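PDB 2GH9: maltose/maltodextrin-binding protein from Thermus thermophilus, which binds maltotriose and probably serves as the periplasmic solute-binding receptor for uptake of short maltodextrins. Local coordinates for residues 147-158 and 226-235. Numbering follows the deposited sequence.
Sequences FGFLYNIGDPYF and ALAMILNGPW. With GLC (alpha-D-glucopyranose), chain B; GLC (alpha-D-glucopyranose), chain C; GLC (alpha-D-glucopyranose), chain D.
Tyr157 and Trp235 meet at the tyrosine's edge, Tyr157 CE2 lying 3.8 Å from Trp235 CH2, while one face of each is turned to the sugar. The glucose of chain B sets C4 over the centre of the Tyr157 ring and C1 over one indole face, a face shared with C4 of the chain D glucose; Gly233 CA backs the other. The Phe158 ring carries Asn152 CB over one face and takes Leu231 O in plane at its edge, 3.4 Å from CE1. With CG between its backbone N and carbonyl carbon (chi1 54°), the Trp235 indole brings NE1 to Asn232 OD1 in a weak bond; Asn232 ND2 is hydrogen-bonded to Tyr215 OH and Tyr240 OH. An alanine in place of Trp235 would probably take away the flat apolar face on which two glucose units rest and leave the Tyr157 edge without its neighbour. Asp155, at the N-cap of helix 156-166, accepts O6 of the chain C glucose on OD1 and O6 of the chain B glucose on OD2, both 2.7 Å, completing with the aromatic faces this part of the maltotriose pocket. Farther back, Phe147 N to Ala226 O and Ala228 N to Phe147 O (both 2.9 Å) join the two segments in parallel. Strand 149-150 edges a four-stranded sheet beside 227-232, which also pairs with 116-120; helix 189-204 packs on Tyr151, helix 215-224 on Leu150 and Phe158.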
loop_
_atom_site.group_PDB
_atom_site.type_symbol
_atom_site.label_atom_id
_atom_site.label_comp_id
_atom_site.label_asym_id
_atom_site.label_seq_id
_atom_site.Cartn_x
_atom_site.Cartn_y
_atom_site.Cartn_z
ATOM N N PHE A 147 14.786 5.450 18.965
ATOM C CA PHE A 147 13.350 5.709 18.904
ATOM C C PHE A 147 12.570 4.437 19.193
ATOM O O PHE A 147 12.952 3.348 18.754
ATOM C CB PHE A 147 12.970 6.258 17.532
ATOM C CG PHE A 147 13.539 7.618 17.241
ATOM C CD1 PHE A 147 12.849 8.769 17.613
ATOM C CD2 PHE A 147 14.761 7.754 16.586
ATOM C CE1 PHE A 147 13.367 10.034 17.342
ATOM C CE2 PHE A 147 15.287 9.017 16.317
ATOM C CZ PHE A 147 14.580 10.156 16.693
ATOM N N GLY A 148 11.488 4.564 19.953
ATOM C CA GLY A 148 10.628 3.404 20.233
ATOM C C GLY A 148 9.624 3.147 19.111
ATOM O O GLY A 148 9.339 1.995 18.793
ATOM N N PHE A 149 9.076 4.229 18.549
ATOM C CA PHE A 149 8.092 4.154 17.478
ATOM C C PHE A 149 8.092 5.357 16.542
ATOM O O PHE A 149 7.993 6.515 16.965
ATOM C CB PHE A 149 6.684 3.957 18.040
ATOM C CG PHE A 149 5.622 3.979 16.991
ATOM C CD1 PHE A 149 5.547 2.957 16.040
ATOM C CD2 PHE A 149 4.694 5.008 16.934
ATOM C CE1 PHE A 149 4.584 2.987 15.067
ATOM C CE2 PHE A 149 3.714 5.022 15.956
ATOM C CZ PHE A 149 3.668 4.014 15.027
ATOM N N LEU A 150 8.176 5.064 15.242
ATOM C CA LEU A 150 8.135 6.064 14.218
ATOM C C LEU A 150 7.333 5.527 13.036
ATOM O O LEU A 150 7.282 4.322 12.817
ATOM C CB LEU A 150 9.548 6.445 13.763
ATOM C CG LEU A 150 10.458 7.214 14.747
ATOM C CD1 LEU A 150 11.833 7.501 14.074
ATOM C CD2 LEU A 150 9.761 8.503 15.191
ATOM N N TYR A 151 6.716 6.439 12.300
ATOM C CA TYR A 151 6.008 6.096 11.056
ATOM C C TYR A 151 5.720 7.356 10.241
ATOM O O TYR A 151 5.866 8.478 10.743
ATOM C CB TYR A 151 4.709 5.291 11.344
ATOM C CG TYR A 151 3.478 6.110 11.682
ATOM C CD1 TYR A 151 3.413 6.841 12.862
ATOM C CD2 TYR A 151 2.359 6.121 10.843
ATOM C CE1 TYR A 151 2.308 7.589 13.182
ATOM C CE2 TYR A 151 1.228 6.879 11.157
ATOM C CZ TYR A 151 1.221 7.609 12.347
ATOM O OH TYR A 151 0.151 8.358 12.724
ATOM N N ASN A 152 5.300 7.160 8.993
ATOM C CA ASN A 152 4.924 8.260 8.109
ATOM C C ASN A 152 3.617 8.918 8.556
ATOM O O ASN A 152 2.569 8.731 7.961
ATOM C CB ASN A 152 4.852 7.757 6.655
ATOM C CG ASN A 152 4.803 8.868 5.647
ATOM O OD1 ASN A 152 4.873 10.061 5.986
ATOM N ND2 ASN A 152 4.691 8.483 4.367
ATOM N N ILE A 153 3.721 9.746 9.598
ATOM C CA ILE A 153 2.575 10.288 10.313
ATOM C C ILE A 153 1.631 11.164 9.494
ATOM O O ILE A 153 0.432 11.223 9.766
ATOM C CB ILE A 153 3.080 11.030 11.615
ATOM C CG1 ILE A 153 1.929 11.486 12.507
ATOM C CG2 ILE A 153 4.000 12.198 11.276
ATOM C CD1 ILE A 153 2.382 11.750 13.947
ATOM N N GLY A 154 2.164 11.861 8.496
ATOM C CA GLY A 154 1.347 12.708 7.669
ATOM C C GLY A 154 0.576 11.994 6.583
ATOM O O GLY A 154 -0.300 12.578 5.995
ATOM N N ASP A 155 0.891 10.722 6.329
ATOM C CA ASP A 155 0.306 9.975 5.206
ATOM C C ASP A 155 -1.109 9.387 5.488
ATOM O O ASP A 155 -1.298 8.643 6.439
ATOM C CB ASP A 155 1.304 8.887 4.804
ATOM C CG ASP A 155 1.004 8.258 3.448
ATOM O OD1 ASP A 155 -0.091 7.708 3.301
ATOM O OD2 ASP A 155 1.884 8.273 2.550
ATOM N N PRO A 156 -2.102 9.702 4.649
ATOM C CA PRO A 156 -3.491 9.231 4.895
ATOM C C PRO A 156 -3.708 7.692 4.823
ATOM O O PRO A 156 -4.400 7.097 5.679
ATOM C CB PRO A 156 -4.310 9.958 3.812
ATOM C CG PRO A 156 -3.347 10.382 2.790
ATOM C CD PRO A 156 -1.995 10.512 3.419
ATOM N N TYR A 157 -3.111 7.062 3.818
ATOM C CA TYR A 157 -3.017 5.579 3.754
ATOM C C TYR A 157 -2.459 4.927 5.039
ATOM O O TYR A 157 -3.044 3.992 5.573
ATOM C CB TYR A 157 -2.150 5.191 2.554
ATOM C CG TYR A 157 -1.843 3.717 2.394
ATOM C CD1 TYR A 157 -2.668 2.913 1.652
ATOM C CD2 TYR A 157 -0.687 3.157 2.954
ATOM C CE1 TYR A 157 -2.391 1.582 1.462
ATOM C CE2 TYR A 157 -0.401 1.830 2.799
ATOM C CZ TYR A 157 -1.260 1.031 2.029
ATOM O OH TYR A 157 -1.020 -0.311 1.830
ATOM N N PHE A 158 -1.332 5.414 5.545
ATOM C CA PHE A 158 -0.723 4.821 6.758
ATOM C C PHE A 158 -1.628 4.945 7.989
ATOM O O PHE A 158 -1.671 4.056 8.853
ATOM C CB PHE A 158 0.633 5.480 7.031
ATOM C CG PHE A 158 1.754 4.908 6.230
ATOM C CD1 PHE A 158 2.672 4.057 6.825
ATOM C CD2 PHE A 158 1.899 5.216 4.897
ATOM C CE1 PHE A 158 3.706 3.533 6.094
ATOM C CE2 PHE A 158 2.927 4.676 4.161
ATOM C CZ PHE A 158 3.844 3.853 4.767
ATOM N N ALA A 226 18.197 1.833 14.659
ATOM C CA ALA A 226 17.938 2.810 15.718
ATOM C C ALA A 226 16.458 2.846 16.198
ATOM O O ALA A 226 16.125 3.610 17.120
ATOM C CB ALA A 226 18.383 4.191 15.264
ATOM N N LEU A 227 15.595 2.015 15.597
ATOM C CA LEU A 227 14.140 2.108 15.794
ATOM C C LEU A 227 13.475 0.784 16.162
ATOM O O LEU A 227 13.507 -0.194 15.404
ATOM C CB LEU A 227 13.474 2.720 14.562
ATOM C CG LEU A 227 11.937 2.860 14.573
ATOM C CD1 LEU A 227 11.435 3.777 15.679
ATOM C CD2 LEU A 227 11.458 3.319 13.207
ATOM N N ALA A 228 12.851 0.779 17.337
ATOM C CA ALA A 228 12.229 -0.397 17.891
ATOM C C ALA A 228 11.046 -0.912 17.058
ATOM O O ALA A 228 10.954 -2.100 16.758
ATOM C CB ALA A 228 11.749 -0.088 19.337
ATOM N N MET A 229 10.143 0.003 16.730
ATOM C CA MET A 229 8.879 -0.325 16.069
ATOM C C MET A 229 8.563 0.677 14.958
ATOM O O MET A 229 8.766 1.882 15.104
ATOM C CB MET A 229 7.738 -0.361 17.098
ATOM C CG MET A 229 7.807 -1.551 18.028
ATOM S SD MET A 229 6.696 -1.621 19.452
ATOM C CE MET A 229 7.403 -0.349 20.517
ATOM N N ILE A 230 8.070 0.161 13.834
ATOM C CA ILE A 230 7.584 0.991 12.746
ATOM C C ILE A 230 6.211 0.483 12.282
ATOM O O ILE A 230 5.920 -0.687 12.364
ATOM C CB ILE A 230 8.595 0.995 11.557
ATOM C CG1 ILE A 230 8.313 2.141 10.587
ATOM C CG2 ILE A 230 8.634 -0.384 10.865
ATOM C CD1 ILE A 230 9.330 2.234 9.401
ATOM N N LEU A 231 5.383 1.389 11.811
ATOM C CA LEU A 231 4.173 1.053 11.095
ATOM C C LEU A 231 4.557 1.155 9.612
ATOM O O LEU A 231 4.771 2.251 9.087
ATOM C CB LEU A 231 3.047 2.019 11.453
ATOM C CG LEU A 231 1.678 1.748 10.828
ATOM C CD1 LEU A 231 1.087 0.370 11.218
ATOM C CD2 LEU A 231 0.702 2.862 11.165
ATOM N N ASN A 232 4.687 0.000 8.961
ATOM C CA ASN A 232 5.056 -0.067 7.543
ATOM C C ASN A 232 4.589 -1.409 6.934
ATOM O O ASN A 232 4.137 -2.293 7.646
ATOM C CB ASN A 232 6.576 0.093 7.402
ATOM C CG ASN A 232 6.992 0.646 6.049
ATOM O OD1 ASN A 232 6.151 0.981 5.202
ATOM N ND2 ASN A 232 8.306 0.790 5.854
ATOM N N GLY A 233 4.726 -1.536 5.620
ATOM C CA GLY A 233 4.264 -2.691 4.897
ATOM C C GLY A 233 5.363 -3.515 4.255
ATOM O O GLY A 233 6.553 -3.157 4.314
ATOM N N PRO A 234 4.959 -4.619 3.615
ATOM C CA PRO A 234 5.910 -5.638 3.158
ATOM C C PRO A 234 6.853 -5.171 2.035
ATOM O O PRO A 234 7.883 -5.796 1.810
ATOM C CB PRO A 234 4.995 -6.790 2.703
ATOM C CG PRO A 234 3.704 -6.159 2.409
ATOM C CD PRO A 234 3.567 -5.005 3.333
ATOM N N TRP A 235 6.490 -4.089 1.356
ATOM C CA TRP A 235 7.369 -3.430 0.392
ATOM C C TRP A 235 8.711 -2.999 0.962
ATOM O O TRP A 235 9.634 -2.722 0.186
ATOM C CB TRP A 235 6.691 -2.184 -0.223
ATOM C CG TRP A 235 6.211 -1.226 0.796
ATOM C CD1 TRP A 235 6.936 -0.258 1.444
ATOM C CD2 TRP A 235 4.893 -1.168 1.326
ATOM N NE1 TRP A 235 6.126 0.401 2.356
ATOM C CE2 TRP A 235 4.871 -0.143 2.297
ATOM C CE3 TRP A 235 3.716 -1.891 1.076
ATOM C CZ2 TRP A 235 3.710 0.201 2.989
ATOM C CZ3 TRP A 235 2.568 -1.542 1.760
ATOM C CH2 TRP A 235 2.581 -0.512 2.718
HETATM C C1 GLC B . 3.025 2.041 -0.234
HETATM C C2 GLC B . 1.838 1.273 -0.785
HETATM C C3 GLC B . 0.927 2.238 -1.576
HETATM C C4 GLC B . 0.546 3.480 -0.785
HETATM C C5 GLC B . 1.793 4.131 -0.194
HETATM C C6 GLC B . 1.417 5.288 0.740
HETATM O O2 GLC B . 2.295 0.242 -1.665
HETATM O O3 GLC B . -0.233 1.563 -2.012
HETATM O O4 GLC B . -0.147 4.412 -1.639
HETATM O O5 GLC B . 2.576 3.161 0.539
HETATM O O6 GLC B . 2.449 6.275 0.819
HETATM C C1 GLC C . -1.514 4.595 -1.287
HETATM C C2 GLC C . -2.278 4.616 -2.598
HETATM C C3 GLC C . -1.902 5.845 -3.411
HETATM C C4 GLC C . -2.094 7.091 -2.555
HETATM C C5 GLC C . -1.334 7.008 -1.223
HETATM C C6 GLC C . -1.613 8.191 -0.284
HETATM O O2 GLC C . -2.010 3.420 -3.353
HETATM O O3 GLC C . -2.712 5.920 -4.579
HETATM O O4 GLC C . -1.657 8.213 -3.320
HETATM O O5 GLC C . -1.711 5.811 -0.536
HETATM O O6 GLC C . -0.556 8.284 0.678
HETATM C C1 GLC D . 7.808 2.407 -2.495
HETATM C C2 GLC D . 7.102 1.053 -2.440
HETATM C C3 GLC D . 5.601 1.261 -2.430
HETATM C C4 GLC D . 5.215 2.154 -1.240
HETATM C C5 GLC D . 5.942 3.506 -1.303
HETATM C C6 GLC D . 5.701 4.335 -0.026
HETATM O O1 GLC D . 7.570 2.983 -3.777
HETATM O O2 GLC D . 7.516 0.213 -3.540
HETATM O O3 GLC D . 4.889 0.013 -2.382
HETATM O O4 GLC D . 3.838 2.472 -1.338
HETATM O O5 GLC D . 7.342 3.281 -1.460
HETATM O O6 GLC D . 6.428 5.578 -0.051
HETATM O O HOH W 1 6.133 4.457 8.317
#